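PDB 4P5N: putative primary metabolism protein HVA1 from Cryptococcus neoformans, which may play a role in primary metabolism and affects the virulence of this fungus in mammals. Local coordinates for residues Thr18-Tyr23 and Lys27-Val32; Val53-Thr56 and Asp62-His65; Ser4-Asp7 and Gln11-Asn14. All coordinates share one frame; numbering follows the deposited sequence.

How the interactions relate
Interactions 1 and 2 are successive beta hairpins of one antiparallel sheet, side by side because strands 26-36 and 52-56 are neighbours. Each has a largely buried face, and a more accessible one that is mainly polar or charged in interaction 1 and mixed in interaction 2; on the buried side Val19 and His28 of interaction 1 pack on Phe55 of interaction 2. Thr21 from the first and His65 from the second bind the same cadmium ion, and both hairpins touch the second subunit. Interaction 3, between segments 4-7 and 11-14, lies in loop without regular strand, joined by a single backbone bridge, side-chain bonds and a water, although Ile13 reaches inward to Val32 and Val53.

Interaction 1: Thr18-Tyr23 and Lys27-Val32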
loop_
_atom_site.group_PDB
_atom_site.type_symbol
_atom_site.label_atom_id
_atom_site.label_comp_id
_atom_site.label_asym_id
_atom_site.label_seq_id
_atom_site.Cartn_x
_atom_site.Cartn_y
_atom_site.Cartn_z
ATOM N N THR A 18 -9.172 9.778 12.715
ATOM C CA THR A 18 -7.797 10.151 12.433
ATOM C C THR A 18 -6.859 9.157 13.089
ATOM O O THR A 18 -6.918 8.970 14.303
ATOM C CB THR A 18 -7.449 11.544 12.982
ATOM O OG1 THR A 18 -8.389 12.508 12.494
ATOM C CG2 THR A 18 -6.056 11.951 12.532
ATOM N N VAL A 19 -5.999 8.532 12.278
ATOM C CA VAL A 19 -4.953 7.632 12.788
ATOM C C VAL A 19 -3.565 8.226 12.540
ATOM O O VAL A 19 -3.394 9.083 11.672
ATOM C CB VAL A 19 -5.062 6.199 12.217
ATOM C CG1 VAL A 19 -6.319 5.529 12.748
ATOM C CG2 VAL A 19 -5.003 6.186 10.683
ATOM N N TYR A 20 -2.575 7.732 13.282
ATOM C CA TYR A 20 -1.233 8.295 13.299
ATOM C C TYR A 20 -0.205 7.180 13.465
ATOM O O TYR A 20 -0.366 6.302 14.305
ATOM C CB TYR A 20 -1.120 9.261 14.493
ATOM C CG TYR A 20 0.276 9.750 14.798
ATOM C CD1 TYR A 20 1.146 9.006 15.622
ATOM C CD2 TYR A 20 0.726 10.971 14.294
ATOM C CE1 TYR A 20 2.418 9.461 15.913
ATOM C CE2 TYR A 20 2.004 11.438 14.586
ATOM C CZ TYR A 20 2.848 10.682 15.391
ATOM O OH TYR A 20 4.111 11.144 15.681
ATOM N N THR A 21 0.852 7.237 12.675
ATOM C CA THR A 21 2.018 6.421 12.916
ATOM C C THR A 21 3.285 7.233 12.635
ATOM O O THR A 21 3.352 7.929 11.633
ATOM C CB THR A 21 1.997 5.139 12.070
ATOM O OG1 THR A 21 3.167 4.382 12.375
ATOM C CG2 THR A 21 1.928 5.429 10.561
ATOM N N PRO A 22 4.287 7.166 13.522
ATOM C CA PRO A 22 5.514 7.914 13.275
ATOM C C PRO A 22 6.557 7.042 12.603
ATOM O O PRO A 22 6.536 5.816 12.741
ATOM C CB PRO A 22 5.978 8.266 14.683
ATOM C CG PRO A 22 5.579 7.053 15.478
ATOM C CD PRO A 22 4.259 6.604 14.883
ATOM N N TYR A 23 7.494 7.681 11.921
ATOM C CA TYR A 23 8.701 6.989 11.483
ATOM C C TYR A 23 9.873 7.947 11.657
ATOM O O TYR A 23 9.665 9.121 11.966
ATOM C CB TYR A 23 8.553 6.474 10.039
ATOM C CG TYR A 23 8.405 7.572 8.991
ATOM C CD1 TYR A 23 9.527 8.132 8.388
ATOM C CD2 TYR A 23 7.142 8.033 8.605
ATOM C CE1 TYR A 23 9.414 9.129 7.434
ATOM C CE2 TYR A 23 7.016 9.029 7.643
ATOM C CZ TYR A 23 8.153 9.574 7.070
ATOM O OH TYR A 23 8.038 10.557 6.123
ATOM N N LYS A 27 5.805 11.389 9.696
ATOM C CA LYS A 27 4.654 10.682 10.206
ATOM C C LYS A 27 3.714 10.371 9.040
ATOM O O LYS A 27 3.813 10.970 7.939
ATOM C CB LYS A 27 3.916 11.555 11.249
ATOM C CG LYS A 27 3.210 12.758 10.638
ATOM C CD LYS A 27 2.449 13.624 11.624
ATOM C CE LYS A 27 1.752 14.739 10.861
ATOM N NZ LYS A 27 1.040 15.650 11.799
ATOM N N HIS A 28 2.780 9.470 9.299
ATOM C CA HIS A 28 1.602 9.332 8.439
ATOM C C HIS A 28 0.385 9.501 9.319
ATOM O O HIS A 28 0.151 8.697 10.240
ATOM C CB HIS A 28 1.570 7.969 7.762
ATOM C CG HIS A 28 2.793 7.695 6.953
ATOM N ND1 HIS A 28 3.068 8.357 5.776
ATOM C CD2 HIS A 28 3.846 6.873 7.179
ATOM C CE1 HIS A 28 4.223 7.932 5.293
ATOM N NE2 HIS A 28 4.717 7.033 6.129
ATOM N N GLU A 29 -0.371 10.561 9.039
ATOM C CA GLU A 29 -1.567 10.899 9.793
ATOM C C GLU A 29 -2.699 11.256 8.843
ATOM O O GLU A 29 -2.500 12.054 7.928
ATOM C CB GLU A 29 -1.278 12.090 10.710
ATOM C CG GLU A 29 -2.481 12.559 11.511
ATOM C CD GLU A 29 -2.150 13.696 12.467
ATOM O OE1 GLU A 29 -0.987 13.788 12.923
ATOM O OE2 GLU A 29 -3.053 14.511 12.778
ATOM N N GLY A 30 -3.874 10.664 9.040
ATOM C CA GLY A 30 -5.028 10.954 8.163
ATOM C C GLY A 30 -6.240 10.124 8.545
ATOM O O GLY A 30 -6.208 9.366 9.522
ATOM N N GLN A 31 -7.316 10.254 7.782
ATOM C CA GLN A 31 -8.566 9.639 8.194
ATOM C C GLN A 31 -8.725 8.269 7.561
ATOM O O GLN A 31 -8.420 8.074 6.373
ATOM C CB GLN A 31 -9.790 10.546 7.914
ATOM C CG GLN A 31 -10.072 11.565 9.026
ATOM C CD GLN A 31 -9.016 12.639 9.076
ATOM O OE1 GLN A 31 -8.184 12.691 9.981
ATOM N NE2 GLN A 31 -9.008 13.479 8.052
ATOM N N VAL A 32 -9.176 7.323 8.380
ATOM C CA VAL A 32 -9.409 5.955 7.947
ATOM C C VAL A 32 -10.481 5.910 6.840
ATOM O O VAL A 32 -11.603 6.418 7.024
ATOM C CB VAL A 32 -9.810 5.061 9.141
ATOM C CG1 VAL A 32 -10.072 3.642 8.660
ATOM C CG2 VAL A 32 -8.696 5.054 10.204
HETATM O O HOH W 1 5.825 11.893 5.480
#
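The Lys27 and Tyr20 side chains cross at about a right angle, with Lys27 CD 3.7 Å from Tyr20 CE2. Lys27 CG stands between the backbone N and the carbonyl carbon (chi1 70°), which sends the extended chain past the CD2/CE2 side of the ring and brings NZ to Glu29 OE1, a salt bridge of 3.0 Å made from above the carboxylate plane. His28 pairs with Thr21 through two backbone hydrogen bonds, and Thr21 CG2 lies at the edge of the imidazole. Over one face of that ring comes Tyr23 CE2, 3.4 Å from His28 NE2; the two planes are 28° apart but slid, so the rings barely overlap. The polar end of His28 is held elsewhere: ND1 bonds to Asp57, and NE2 makes a weak bond to the Ala43 carbonyl of the second subunit. Glu29 extends from its backbone so that OE1 meets the edge of the Tyr20 ring, 3.6 Å from Tyr20 CD2, with the carboxylate turned 63° from the ring, while its CG rests against Thr18 CG2. Gly30 exchanges two backbone bonds with Val19, the one from Val19 N to Gly30 O measuring 2.9 Å. Gln31 folds back midway along its chain, laying OE1 beside Thr18 OG1 in a hydrogen bond modelled too short for its exact geometry to be trusted. Val32 closes the walk with CG2 3.5 Å from Val19 CG1, the two valines crossing squarely. This is the first hairpin of the Tudor-family domain, which belongs to the SH3 clan. Thr21 OG1 is a cadmium ligand together with His65. The face bearing Val19 and His28 packs on Phe55 of strand 52-56, the next strand of the sheet beyond 26-36; on the other face Tyr20 and Glu29 touch Leu73, just past strand 71-72, which flanks 18-23.

Interaction 2: Val53-Thr56 and Asp62-His65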
loop_
_atom_site.group_PDB
_atom_site.type_symbol
_atom_site.label_atom_id
_atom_site.label_comp_id
_atom_site.label_asym_id
_atom_site.label_seq_id
_atom_site.Cartn_x
_atom_site.Cartn_y
_atom_site.Cartn_z
ATOM N N VAL A 53 -5.325 -1.124 8.018
ATOM C CA VAL A 53 -6.086 0.114 8.073
ATOM C C VAL A 53 -5.636 0.923 6.855
ATOM O O VAL A 53 -4.457 1.208 6.694
ATOM C CB VAL A 53 -5.806 0.875 9.393
ATOM C CG1 VAL A 53 -6.552 2.207 9.453
ATOM C CG2 VAL A 53 -6.229 0.038 10.596
ATOM N N LEU A 54 -6.588 1.283 5.997
ATOM C CA LEU A 54 -6.289 2.066 4.801
ATOM C C LEU A 54 -6.671 3.513 5.064
ATOM O O LEU A 54 -7.811 3.790 5.440
ATOM C CB LEU A 54 -7.059 1.547 3.575
ATOM C CG LEU A 54 -7.016 0.046 3.245
ATOM C CD1 LEU A 54 -7.503 -0.251 1.832
ATOM C CD2 LEU A 54 -5.662 -0.600 3.488
ATOM N N PHE A 55 -5.709 4.420 4.895
ATOM C CA PHE A 55 -5.954 5.854 5.071
ATOM C C PHE A 55 -5.081 6.678 4.151
ATOM O O PHE A 55 -4.046 6.210 3.683
ATOM C CB PHE A 55 -5.769 6.300 6.547
ATOM C CG PHE A 55 -4.340 6.221 7.086
ATOM C CD1 PHE A 55 -3.778 5.011 7.513
ATOM C CD2 PHE A 55 -3.585 7.385 7.248
ATOM C CE1 PHE A 55 -2.489 4.967 8.054
ATOM C CE2 PHE A 55 -2.302 7.353 7.787
ATOM C CZ PHE A 55 -1.750 6.144 8.198
ATOM N N THR A 56 -5.503 7.916 3.892
ATOM C CA THR A 56 -4.683 8.834 3.123
ATOM C C THR A 56 -3.994 9.780 4.085
ATOM O O THR A 56 -4.643 10.353 4.952
ATOM C CB THR A 56 -5.566 9.605 2.130
ATOM O OG1 THR A 56 -6.187 8.653 1.248
ATOM C CG2 THR A 56 -4.742 10.573 1.325
ATOM N N ASP A 62 -1.739 7.314 -0.177
ATOM C CA ASP A 62 -2.579 6.216 0.315
ATOM C C ASP A 62 -1.673 5.212 1.007
ATOM O O ASP A 62 -0.722 4.703 0.395
ATOM C CB ASP A 62 -3.412 5.569 -0.802
ATOM C CG ASP A 62 -4.502 6.506 -1.346
ATOM O OD1 ASP A 62 -4.606 7.669 -0.887
ATOM O OD2 ASP A 62 -5.271 6.077 -2.236
ATOM N N VAL A 63 -1.950 4.984 2.291
ATOM C CA VAL A 63 -1.152 4.113 3.168
ATOM C C VAL A 63 -2.008 2.929 3.632
ATOM O O VAL A 63 -3.203 3.064 3.892
ATOM C CB VAL A 63 -0.637 4.906 4.410
ATOM C CG1 VAL A 63 0.132 4.017 5.388
ATOM C CG2 VAL A 63 0.220 6.084 3.963
ATOM N N ALA A 64 -1.398 1.750 3.714
ATOM C CA ALA A 64 -2.048 0.586 4.316
ATOM C C ALA A 64 -1.181 0.156 5.489
ATOM O O ALA A 64 0.001 -0.199 5.296
ATOM C CB ALA A 64 -2.178 -0.545 3.305
ATOM N N HIS A 65 -1.727 0.222 6.705
ATOM C CA HIS A 65 -0.902 0.012 7.897
ATOM C C HIS A 65 -1.558 -0.941 8.884
ATOM O O HIS A 65 -2.774 -0.921 9.067
ATOM C CB HIS A 65 -0.661 1.358 8.588
ATOM C CG HIS A 65 0.529 1.384 9.502
ATOM N ND1 HIS A 65 0.526 0.827 10.768
ATOM C CD2 HIS A 65 1.759 1.919 9.333
ATOM C CE1 HIS A 65 1.705 1.018 11.337
ATOM N NE2 HIS A 65 2.470 1.686 10.491
#
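An antiparallel beta hairpin joins Val53-Thr56 to Asp62-His65, and the latter is an outermost strand of the sheet within this chain. Val53 and His65 form one hydrogen-bonded pair, with Val53 N 2.8 Å from His65 O; Phe55 and Val63 form the other, with Val63 N 2.8 Å from Phe55 O. On the buried face, Phe55 has CG between its backbone N and carbonyl carbon (chi1 67°), which lays the ring over its cross-strand neighbour. Val63 CB sits over one ring face, toward the rim, in a CH-pi contact 4.2 Å from the Phe55 centroid and 17° off the normal, while His65 CB meets the ring edge near its plane. In this Tudor-family sheet, Val63 also packs on His28 of strand 26-36. The His65 ring turns from strand 53-56, placing NE2 on the cadmium. Across the other face, Leu54 CD2 presses on Ala64 CB at 3.5 Å, tighter than usual for two carbons. Further along, Thr56 OG1 donates to Asp62 OD1 at 2.8 Å, reaching it from above the carboxylate plane. Asp62 also packs on Asp62 of the second subunit, and Val63 on Gly46 of that subunit.

Interaction 3: Ser4-Asp7 and Gln11-Asn14; sequences SVQD and QNIN
Gln6 and Asn12 lie side by side and point the same way, their amide planes 36° apart, and Gln6 NE2 donates to Asn12 OD1 at 3.0 Å with the acceptor close to the plane of the Gln6 amide. In one of its two conformers Ser4 OG approaches Asn12 OD1, at 2.7 Å, from the opposite face to Gln6 NE2, so a two-sided grip on that oxygen is provisional. Between the two backbones there is a single bridge at Gln6 and Asn12, flanked by Ile13 N to Val5 O at 2.8 Å and Asp7 N to Gln11 O at 2.9 Å. Asp7 begins an Asx turn, since its OD1 accepts from Gln9 N, and the same oxygen takes Gln11 N at 2.8 Å from above the carboxylate plane. With CG between its backbone N and carbonyl carbon (chi1 76°), the carboxylate turns back to the Gln11 amide; OD2 bonds to Asp72 N. Ile13 aims its CB toward the first segment, with CD1 close to Asp7 CB, and crosses one conformer of Val5 at a slant. A water joins Val5 N to Ile13 O. Ile13 packs on Pro67 and on Ile35 of strand 26-36, as does Val5 in that conformer.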
loop_
_atom_site.group_PDB
_atom_site.type_symbol
_atom_site.label_atom_id
_atom_site.label_comp_id
_atom_site.label_asym_id
_atom_site.label_seq_id
_atom_site.Cartn_x
_atom_site.Cartn_y
_atom_site.Cartn_z
ATOM N N SER A 4 -14.478 -5.576 16.029
ATOM C CA SER A 4 -13.669 -4.378 15.843
ATOM C C SER A 4 -12.161 -4.671 15.749
ATOM O O SER A 4 -11.680 -5.670 16.302
ATOM C CB SER A 4 -13.921 -3.435 17.010
ATOM O OG SER A 4 -13.613 -4.081 18.236
ATOM N N VAL A 5 -11.434 -3.807 15.035
ATOM C CA VAL A 5 -9.969 -3.809 15.032
ATOM C C VAL A 5 -9.494 -2.689 15.959
ATOM O O VAL A 5 -10.058 -1.576 15.906
ATOM C CB VAL A 5 -9.412 -3.581 13.611
ATOM C CG1 VAL A 5 -9.585 -2.138 13.156
ATOM C CG2 VAL A 5 -7.957 -3.941 13.577
ATOM N N GLN A 6 -8.462 -2.943 16.755
ATOM C CA GLN A 6 -8.016 -1.978 17.760
ATOM C C GLN A 6 -6.618 -1.425 17.476
ATOM O O GLN A 6 -5.769 -2.086 16.842
ATOM C CB GLN A 6 -8.100 -2.573 19.169
ATOM C CG GLN A 6 -9.537 -2.956 19.538
ATOM C CD GLN A 6 -9.703 -3.607 20.898
ATOM O OE1 GLN A 6 -8.743 -4.127 21.475
ATOM N NE2 GLN A 6 -10.934 -3.583 21.418
ATOM N N ASP A 7 -6.398 -0.193 17.929
ATOM C CA ASP A 7 -5.091 0.462 17.801
ATOM C C ASP A 7 -4.116 0.021 18.904
ATOM O O ASP A 7 -4.429 -0.901 19.680
ATOM C CB ASP A 7 -5.253 1.995 17.737
ATOM C CG ASP A 7 -5.542 2.629 19.086
ATOM O OD1 ASP A 7 -5.763 1.915 20.096
ATOM O OD2 ASP A 7 -5.539 3.882 19.133
ATOM N N GLN A 11 -7.933 0.656 21.439
ATOM C CA GLN A 11 -9.138 1.422 21.117
ATOM C C GLN A 11 -9.686 1.007 19.765
ATOM O O GLN A 11 -8.924 0.883 18.807
ATOM C CB GLN A 11 -8.832 2.936 21.135
ATOM C CG GLN A 11 -8.262 3.436 22.468
ATOM C CD GLN A 11 -9.143 3.060 23.645
ATOM O OE1 GLN A 11 -10.290 3.502 23.739
ATOM N NE2 GLN A 11 -8.629 2.207 24.532
ATOM N N ASN A 12 -11.004 0.795 19.693
ATOM C CA ASN A 12 -11.653 0.434 18.441
ATOM C C ASN A 12 -11.444 1.505 17.375
ATOM O O ASN A 12 -11.676 2.704 17.627
ATOM C CB ASN A 12 -13.153 0.209 18.675
ATOM C CG ASN A 12 -13.433 -0.950 19.631
ATOM O OD1 ASN A 12 -12.692 -1.938 19.656
ATOM N ND2 ASN A 12 -14.525 -0.856 20.393
ATOM N N ILE A 13 -11.028 1.081 16.184
ATOM C CA ILE A 13 -10.793 2.015 15.088
ATOM C C ILE A 13 -12.019 2.041 14.184
ATOM O O ILE A 13 -12.512 1.003 13.784
ATOM C CB ILE A 13 -9.545 1.626 14.251
ATOM C CG1 ILE A 13 -8.285 1.559 15.137
ATOM C CG2 ILE A 13 -9.383 2.588 13.067
ATOM C CD1 ILE A 13 -7.113 0.848 14.480
ATOM N N ASN A 14 -12.506 3.239 13.873
ATOM C CA ASN A 14 -13.664 3.402 13.008
ATOM C C ASN A 14 -13.268 4.131 11.741
ATOM O O ASN A 14 -12.374 4.992 11.762
ATOM C CB ASN A 14 -14.758 4.199 13.724
ATOM C CG ASN A 14 -15.269 3.506 14.966
ATOM O OD1 ASN A 14 -15.530 2.295 14.963
ATOM N ND2 ASN A 14 -15.432 4.272 16.040
HETATM O O HOH W 2 -12.903 -1.683 13.869
#